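PDB 4L1M: E3 ubiquitin-protein ligase HERC2 from Homo sapiens, which probably acts as an E3 ubiquitin ligase that attaches ubiquitin to target proteins, and carries several RCC1-like beta-propeller domains. Local coordinates for residues A166-E171 and I208-G213; G172-W177 and M197-L202. One frame throughout, in Å; residues are numbered along the deposited sequence.

Contact 1. Residues A166-E171 and I208-G213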
ATOM      1  N   ALA A 166       7.036  -3.188  -7.859  1.00 36.27           N
ATOM      2  CA  ALA A 166       6.375  -3.038  -9.144  1.00 38.06           C
ATOM      3  C   ALA A 166       6.303  -1.578  -9.579  1.00 40.36           C
ATOM      4  O   ALA A 166       6.511  -0.651  -8.766  1.00 40.70           O
ATOM      5  CB  ALA A 166       4.987  -3.648  -9.107  1.00 36.98           C
ATOM      6  N   ALA A 167       6.017  -1.379 -10.867  1.00 39.04           N
ATOM      7  CA  ALA A 167       5.754  -0.065 -11.362  1.00 40.15           C
ATOM      8  C   ALA A 167       4.897  -0.106 -12.608  1.00 40.65           C
ATOM      9  O   ALA A 167       4.920  -1.066 -13.353  1.00 42.57           O
ATOM     10  CB  ALA A 167       7.063   0.650 -11.638  1.00 42.44           C
ATOM     11  N   ILE A 168       4.143   0.953 -12.830  1.00 41.54           N
ATOM     12  CA  ILE A 168       3.241   1.050 -13.972  1.00 43.54           C
ATOM     13  C   ILE A 168       3.657   2.257 -14.829  1.00 45.38           C
ATOM     14  O   ILE A 168       3.931   3.331 -14.294  1.00 44.54           O
ATOM     15  CB  ILE A 168       1.776   1.205 -13.489  1.00 43.67           C
ATOM     16  CG1 ILE A 168       1.382   0.028 -12.595  1.00 42.48           C
ATOM     17  CG2 ILE A 168       0.813   1.251 -14.659  1.00 46.20           C
ATOM     18  CD1 ILE A 168       0.071   0.218 -11.857  1.00 41.95           C
ATOM     19  N   THR A 169       3.681   2.086 -16.150  1.00 46.76           N
ATOM     20  CA  THR A 169       3.958   3.194 -17.050  1.00 48.51           C
ATOM     21  C   THR A 169       2.681   3.910 -17.460  1.00 49.57           C
ATOM     22  O   THR A 169       1.579   3.436 -17.202  1.00 49.66           O
ATOM     23  CB  THR A 169       4.688   2.718 -18.306  1.00 50.91           C
ATOM     24  OG1 THR A 169       3.829   1.864 -19.094  1.00 51.94           O
ATOM     25  CG2 THR A 169       5.943   1.978 -17.906  1.00 50.39           C
ATOM     26  N   ALA A 170       2.835   5.049 -18.125  1.00 51.86           N
ATOM     27  CA  ALA A 170       1.679   5.830 -18.587  1.00 53.22           C
ATOM     28  C   ALA A 170       0.869   5.071 -19.666  1.00 54.92           C
ATOM     29  O   ALA A 170      -0.348   5.166 -19.676  1.00 53.93           O
ATOM     30  CB  ALA A 170       2.117   7.196 -19.080  1.00 53.78           C
ATOM     31  N   GLU A 171       1.545   4.302 -20.530  1.00 57.02           N
ATOM     32  CA  GLU A 171       0.872   3.387 -21.514  1.00 59.73           C
ATOM     33  C   GLU A 171       0.066   2.242 -20.870  1.00 56.71           C
ATOM     34  O   GLU A 171      -0.740   1.630 -21.545  1.00 55.54           O
ATOM     35  CB  GLU A 171       1.899   2.681 -22.399  1.00 63.13           C
ATOM     36  CG  GLU A 171       2.468   3.484 -23.528  1.00 69.64           C
ATOM     37  CD  GLU A 171       3.520   2.710 -24.327  1.00 74.68           C
ATOM     38  OE1 GLU A 171       3.865   3.167 -25.447  1.00 82.88           O
ATOM     39  OE2 GLU A 171       4.011   1.662 -23.844  1.00 72.05           O
ATOM     40  N   ILE A 208      -3.849  -0.001 -14.371  1.00 46.03           N
ATOM     41  CA  ILE A 208      -3.962   1.292 -13.662  1.00 46.54           C
ATOM     42  C   ILE A 208      -3.681   1.250 -12.162  1.00 45.10           C
ATOM     43  O   ILE A 208      -3.473   2.295 -11.549  1.00 45.04           O
ATOM     44  CB  ILE A 208      -5.338   1.953 -13.869  1.00 47.28           C
ATOM     45  CG1 ILE A 208      -6.449   1.124 -13.196  1.00 46.55           C
ATOM     46  CG2 ILE A 208      -5.585   2.171 -15.362  1.00 49.02           C
ATOM     47  CD1 ILE A 208      -7.816   1.780 -13.259  1.00 47.90           C
ATOM     48  N   ASP A 209      -3.718   0.074 -11.560  1.00 44.35           N
ATOM     49  CA  ASP A 209      -3.298  -0.071 -10.182  1.00 43.38           C
ATOM     50  C   ASP A 209      -2.676  -1.439  -9.975  1.00 41.57           C
ATOM     51  O   ASP A 209      -2.953  -2.382 -10.726  1.00 41.26           O
ATOM     52  CB  ASP A 209      -4.472   0.136  -9.228  1.00 45.11           C
ATOM     53  CG  ASP A 209      -4.024   0.405  -7.807  1.00 46.52           C
ATOM     54  OD1 ASP A 209      -2.948   1.051  -7.602  1.00 47.50           O
ATOM     55  OD2 ASP A 209      -4.748  -0.037  -6.882  1.00 48.56           O
ATOM     56  N   VAL A 210      -1.834  -1.534  -8.957  1.00 39.92           N
ATOM     57  CA  VAL A 210      -1.189  -2.776  -8.576  1.00 39.69           C
ATOM     58  C   VAL A 210      -0.907  -2.732  -7.082  1.00 38.86           C
ATOM     59  O   VAL A 210      -0.592  -1.683  -6.553  1.00 40.62           O
ATOM     60  CB  VAL A 210       0.120  -3.005  -9.377  1.00 40.24           C
ATOM     61  CG1 VAL A 210       1.169  -1.984  -9.023  1.00 40.11           C
ATOM     62  CG2 VAL A 210       0.668  -4.407  -9.145  1.00 40.94           C
ATOM     63  N   ALA A 211      -1.016  -3.874  -6.405  1.00 38.86           N
ATOM     64  CA  ALA A 211      -0.663  -3.975  -4.983  1.00 37.41           C
ATOM     65  C   ALA A 211       0.095  -5.298  -4.705  1.00 38.57           C
ATOM     66  O   ALA A 211      -0.206  -6.349  -5.299  1.00 38.28           O
ATOM     67  CB  ALA A 211      -1.897  -3.865  -4.114  1.00 36.74           C
ATOM     68  N   CYS A 212       1.082  -5.220  -3.810  1.00 37.44           N
ATOM     69  CA  CYS A 212       1.948  -6.320  -3.515  1.00 37.16           C
ATOM     70  C   CYS A 212       1.798  -6.798  -2.071  1.00 37.21           C
ATOM     71  O   CYS A 212       1.589  -6.003  -1.182  1.00 36.94           O
ATOM     72  CB  CYS A 212       3.368  -5.894  -3.761  1.00 38.19           C
ATOM     73  SG  CYS A 212       3.661  -5.344  -5.441  1.00 42.45           S
ATOM     74  N   GLY A 213       1.951  -8.108  -1.852  1.00 37.61           N
ATOM     75  CA  GLY A 213       1.780  -8.707  -0.547  1.00 36.52           C
ATOM     76  C   GLY A 213       3.077  -9.104   0.139  1.00 35.66           C
ATOM     77  O   GLY A 213       4.158  -8.699  -0.269  1.00 37.44           O
TER
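The flat groups here are two peptides of the 208-212 strand, and the CD1 methyl of Ile168 lies over a face of each. It sits almost straight above Asp209 C, 3.7 Å away, and 3.9 Å from Ile208 C. Ile168 reaches this spot because CG1 stands anti to the carbonyl carbon (chi1 -58°) and CD1 extends onward from it. Val210 then comes alongside from the other strand, sliding past Ile168 in the opposite direction, and its CG1 is 3.8 Å from Ile168 CD1. The same Val210 CG1 is 4.2 Å from Ala166 CB, which also has Cys212 SG at 4.3 Å.

The strands run antiparallel at 177°, yet their axes stay 7.7 Å apart: they belong to stacked sheets, neighbouring blades of the RCC1-like beta-propeller. Ile208 and Asp209 form a classic bulge opposite Val222 within their own blade. The CB of Asp209 points away from the other strand, and its OD2 accepts a hydrogen bond from Val264 N in the blade beyond. Between these two strands, by contrast, the meeting is of methyls, a sulfur and peptide faces, so shape and the exclusion of water, not polar pairing, join the blades here.

Contact 2. Residues G172-W177 and M197-L202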
ATOM      1  N   GLY A 172       0.363   1.887 -19.612  1.00 52.77           N
ATOM      2  CA  GLY A 172      -0.315   0.777 -18.951  1.00 50.88           C
ATOM      3  C   GLY A 172       0.450  -0.545 -18.890  1.00 48.63           C
ATOM      4  O   GLY A 172      -0.141  -1.588 -18.646  1.00 48.18           O
ATOM      5  N   GLU A 173       1.757  -0.516 -19.101  1.00 47.95           N
ATOM      6  CA  GLU A 173       2.590  -1.703 -18.852  1.00 46.42           C
ATOM      7  C   GLU A 173       2.895  -1.834 -17.374  1.00 43.11           C
ATOM      8  O   GLU A 173       3.085  -0.839 -16.689  1.00 44.65           O
ATOM      9  CB  GLU A 173       3.909  -1.614 -19.608  1.00 48.32           C
ATOM     10  CG  GLU A 173       3.771  -1.642 -21.118  1.00 51.17           C
ATOM     11  CD  GLU A 173       5.122  -1.598 -21.825  1.00 53.05           C
ATOM     12  OE1 GLU A 173       6.076  -0.986 -21.275  1.00 51.40           O
ATOM     13  OE2 GLU A 173       5.213  -2.182 -22.935  1.00 54.72           O
ATOM     14  N   LEU A 174       2.967  -3.068 -16.899  1.00 40.74           N
ATOM     15  CA  LEU A 174       3.296  -3.376 -15.516  1.00 37.72           C
ATOM     16  C   LEU A 174       4.630  -4.115 -15.464  1.00 37.58           C
ATOM     17  O   LEU A 174       4.810  -5.097 -16.157  1.00 37.08           O
ATOM     18  CB  LEU A 174       2.214  -4.252 -14.901  1.00 36.13           C
ATOM     19  CG  LEU A 174       2.561  -4.778 -13.512  1.00 34.53           C
ATOM     20  CD1 LEU A 174       2.744  -3.622 -12.544  1.00 33.94           C
ATOM     21  CD2 LEU A 174       1.506  -5.736 -13.002  1.00 33.35           C
ATOM     22  N   TYR A 175       5.552  -3.621 -14.633  1.00 37.75           N
ATOM     23  CA  TYR A 175       6.882  -4.204 -14.450  1.00 37.93           C
ATOM     24  C   TYR A 175       6.957  -4.662 -13.020  1.00 37.22           C
ATOM     25  O   TYR A 175       6.499  -3.955 -12.142  1.00 35.93           O
ATOM     26  CB  TYR A 175       7.989  -3.163 -14.735  1.00 38.87           C
ATOM     27  CG  TYR A 175       8.125  -2.851 -16.213  1.00 40.60           C
ATOM     28  CD1 TYR A 175       7.294  -1.931 -16.824  1.00 41.23           C
ATOM     29  CD2 TYR A 175       9.052  -3.512 -16.996  1.00 42.10           C
ATOM     30  CE1 TYR A 175       7.401  -1.660 -18.170  1.00 43.37           C
ATOM     31  CE2 TYR A 175       9.159  -3.267 -18.346  1.00 43.85           C
ATOM     32  CZ  TYR A 175       8.334  -2.337 -18.938  1.00 44.95           C
ATOM     33  OH  TYR A 175       8.449  -2.078 -20.302  1.00 45.84           O
ATOM     34  N   THR A 176       7.502  -5.853 -12.792  1.00 38.15           N
ATOM     35  CA  THR A 176       7.735  -6.339 -11.445  1.00 38.28           C
ATOM     36  C   THR A 176       9.167  -6.830 -11.333  1.00 40.60           C
ATOM     37  O   THR A 176       9.801  -7.121 -12.341  1.00 43.59           O
ATOM     38  CB  THR A 176       6.810  -7.503 -11.103  1.00 38.65           C
ATOM     39  OG1 THR A 176       6.840  -8.459 -12.168  1.00 38.82           O
ATOM     40  CG2 THR A 176       5.375  -7.014 -10.910  1.00 37.65           C
ATOM     41  N   TRP A 177       9.702  -6.859 -10.108  1.00 40.54           N
ATOM     42  CA  TRP A 177      11.063  -7.367  -9.869  1.00 40.41           C
ATOM     43  C   TRP A 177      11.284  -7.649  -8.392  1.00 39.80           C
ATOM     44  O   TRP A 177      10.508  -7.224  -7.550  1.00 36.72           O
ATOM     45  CB  TRP A 177      12.130  -6.410 -10.432  1.00 40.81           C
ATOM     46  CG  TRP A 177      12.195  -5.041  -9.794  1.00 40.31           C
ATOM     47  CD1 TRP A 177      13.092  -4.619  -8.848  1.00 40.27           C
ATOM     48  CD2 TRP A 177      11.351  -3.911 -10.066  1.00 39.62           C
ATOM     49  NE1 TRP A 177      12.853  -3.315  -8.508  1.00 39.29           N
ATOM     50  CE2 TRP A 177      11.790  -2.853  -9.232  1.00 38.79           C
ATOM     51  CE3 TRP A 177      10.255  -3.691 -10.918  1.00 39.28           C
ATOM     52  CZ2 TRP A 177      11.186  -1.592  -9.237  1.00 38.88           C
ATOM     53  CZ3 TRP A 177       9.643  -2.433 -10.909  1.00 39.57           C
ATOM     54  CH2 TRP A 177      10.121  -1.397 -10.086  1.00 38.70           C
ATOM     55  N   MET A 197      10.958  -6.243 -15.011  1.00 44.99           N
ATOM     56  CA  MET A 197      10.558  -7.084 -16.128  1.00 47.78           C
ATOM     57  C   MET A 197       9.073  -6.955 -16.420  1.00 44.76           C
ATOM     58  O   MET A 197       8.247  -7.029 -15.520  1.00 42.72           O
ATOM     59  CB  MET A 197      10.926  -8.539 -15.862  1.00 51.20           C
ATOM     60  CG  MET A 197      10.739  -9.459 -17.071  1.00 56.72           C
ATOM     61  SD  MET A 197      11.439 -11.080 -16.713  1.00 65.66           S
ATOM     62  CE  MET A 197      10.493 -12.133 -17.856  1.00 69.96           C
ATOM     63  N   LEU A 198       8.765  -6.773 -17.700  1.00 45.36           N
ATOM     64  CA  LEU A 198       7.411  -6.633 -18.185  1.00 45.46           C
ATOM     65  C   LEU A 198       6.570  -7.825 -17.813  1.00 43.83           C
ATOM     66  O   LEU A 198       6.991  -8.960 -17.998  1.00 44.74           O
ATOM     67  CB  LEU A 198       7.416  -6.498 -19.706  1.00 48.72           C
ATOM     68  CG  LEU A 198       6.043  -6.279 -20.383  1.00 50.35           C
ATOM     69  CD1 LEU A 198       5.418  -4.965 -19.926  1.00 49.99           C
ATOM     70  CD2 LEU A 198       6.165  -6.288 -21.891  1.00 52.36           C
ATOM     71  N   VAL A 199       5.379  -7.575 -17.284  1.00 42.09           N
ATOM     72  CA  VAL A 199       4.416  -8.648 -17.085  1.00 42.02           C
ATOM     73  C   VAL A 199       3.681  -8.896 -18.423  1.00 44.14           C
ATOM     74  O   VAL A 199       2.633  -8.305 -18.706  1.00 45.54           O
ATOM     75  CB  VAL A 199       3.443  -8.355 -15.921  1.00 39.60           C
ATOM     76  CG1 VAL A 199       2.485  -9.511 -15.712  1.00 39.48           C
ATOM     77  CG2 VAL A 199       4.213  -8.129 -14.645  1.00 37.83           C
ATOM     78  N   ALA A 200       4.228  -9.798 -19.228  1.00 45.63           N
ATOM     79  CA  ALA A 200       3.645 -10.140 -20.546  1.00 48.40           C
ATOM     80  C   ALA A 200       2.155 -10.518 -20.522  1.00 48.77           C
ATOM     81  O   ALA A 200       1.433 -10.210 -21.443  1.00 50.30           O
ATOM     82  CB  ALA A 200       4.447 -11.271 -21.196  1.00 48.89           C
ATOM     83  N   GLY A 201       1.714 -11.204 -19.478  1.00 48.63           N
ATOM     84  CA  GLY A 201       0.333 -11.663 -19.400  1.00 49.79           C
ATOM     85  C   GLY A 201      -0.727 -10.577 -19.456  1.00 50.55           C
ATOM     86  O   GLY A 201      -1.891 -10.863 -19.733  1.00 50.89           O
ATOM     87  N   LEU A 202      -0.351  -9.340 -19.138  1.00 50.71           N
ATOM     88  CA  LEU A 202      -1.297  -8.211 -19.202  1.00 51.97           C
ATOM     89  C   LEU A 202      -1.033  -7.289 -20.380  1.00 53.94           C
ATOM     90  O   LEU A 202      -1.710  -6.309 -20.536  1.00 54.33           O
ATOM     91  CB  LEU A 202      -1.275  -7.439 -17.871  1.00 50.30           C
ATOM     92  CG  LEU A 202      -1.922  -8.222 -16.721  1.00 48.50           C
ATOM     93  CD1 LEU A 202      -1.513  -7.661 -15.369  1.00 47.92           C
ATOM     94  CD2 LEU A 202      -3.435  -8.221 -16.827  1.00 50.05           C
TER
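Leu174 O receives the N-H of Val199 at 2.8 Å, the shortest hydrogen bond across the two segments, nearly straight at 166° and entering almost along the C=O axis. Val199 CG2 also lies near this oxygen; the Val199 side chain lies beside that of Leu174, CG2 being 3.9 Å from Leu174 CG, and both point the same way. Two residues along, Thr176 and Met197 make a hydrogen-bonded antiparallel pair: Thr176 N gives to Met197 O at 3.1 Å and Met197 N to Thr176 O at 3.0 Å, both donors tilted out of the carbonyl planes.

This edge pairing closes a propeller blade, with 196-198 as the last strand of its four-stranded sheet; the chain then turns through the 3-10 segment 200-202 toward the next blade. Leu202 packs there against Trp229 and Trp231.

On the opposite face of the sheet from Thr176, Tyr175 and Leu198 form the non-hydrogen-bonded pair. Leu198 CD1 lies over one face of the Tyr175 ring, offset toward its rim, and presses on Glu173 CB at 3.7 Å. Glu173 keeps an extended chain beyond CG (chi2 -178°), which brings its carboxylate near the ring's hydroxyl: Tyr175 OH donates to Glu173 OE1 at 2.8 Å, from above the carboxylate plane. Thr176 OG1, on the other face, is 3.6 Å from Val199 CG2 and is hydrogen-bonded to Leu185 O.

Overall arrangement
Both contacts use the same blade, through neighbouring strands 164-169 and 174-178, linked by a backbone hydrogen bond from Ala167 N to Tyr175 O. Contact 1 joins that blade to the next one, its centre about 11 Å from the centre of the chain, and is buried; contact 2 stays within the blade, its centre about 18 Å out, where half the touching residues are buried and the rest partly or fully exposed. The chemistry follows: apolar packing between sheets in contact 1, backbone pairing at a sheet edge in contact 2, beside a tyrosine-carboxylate bond made within 172-177. Leu174 ties them together, packing on both Ile168 and Val210. In sequence, contact 2 is nested inside the loop contact 1 closes.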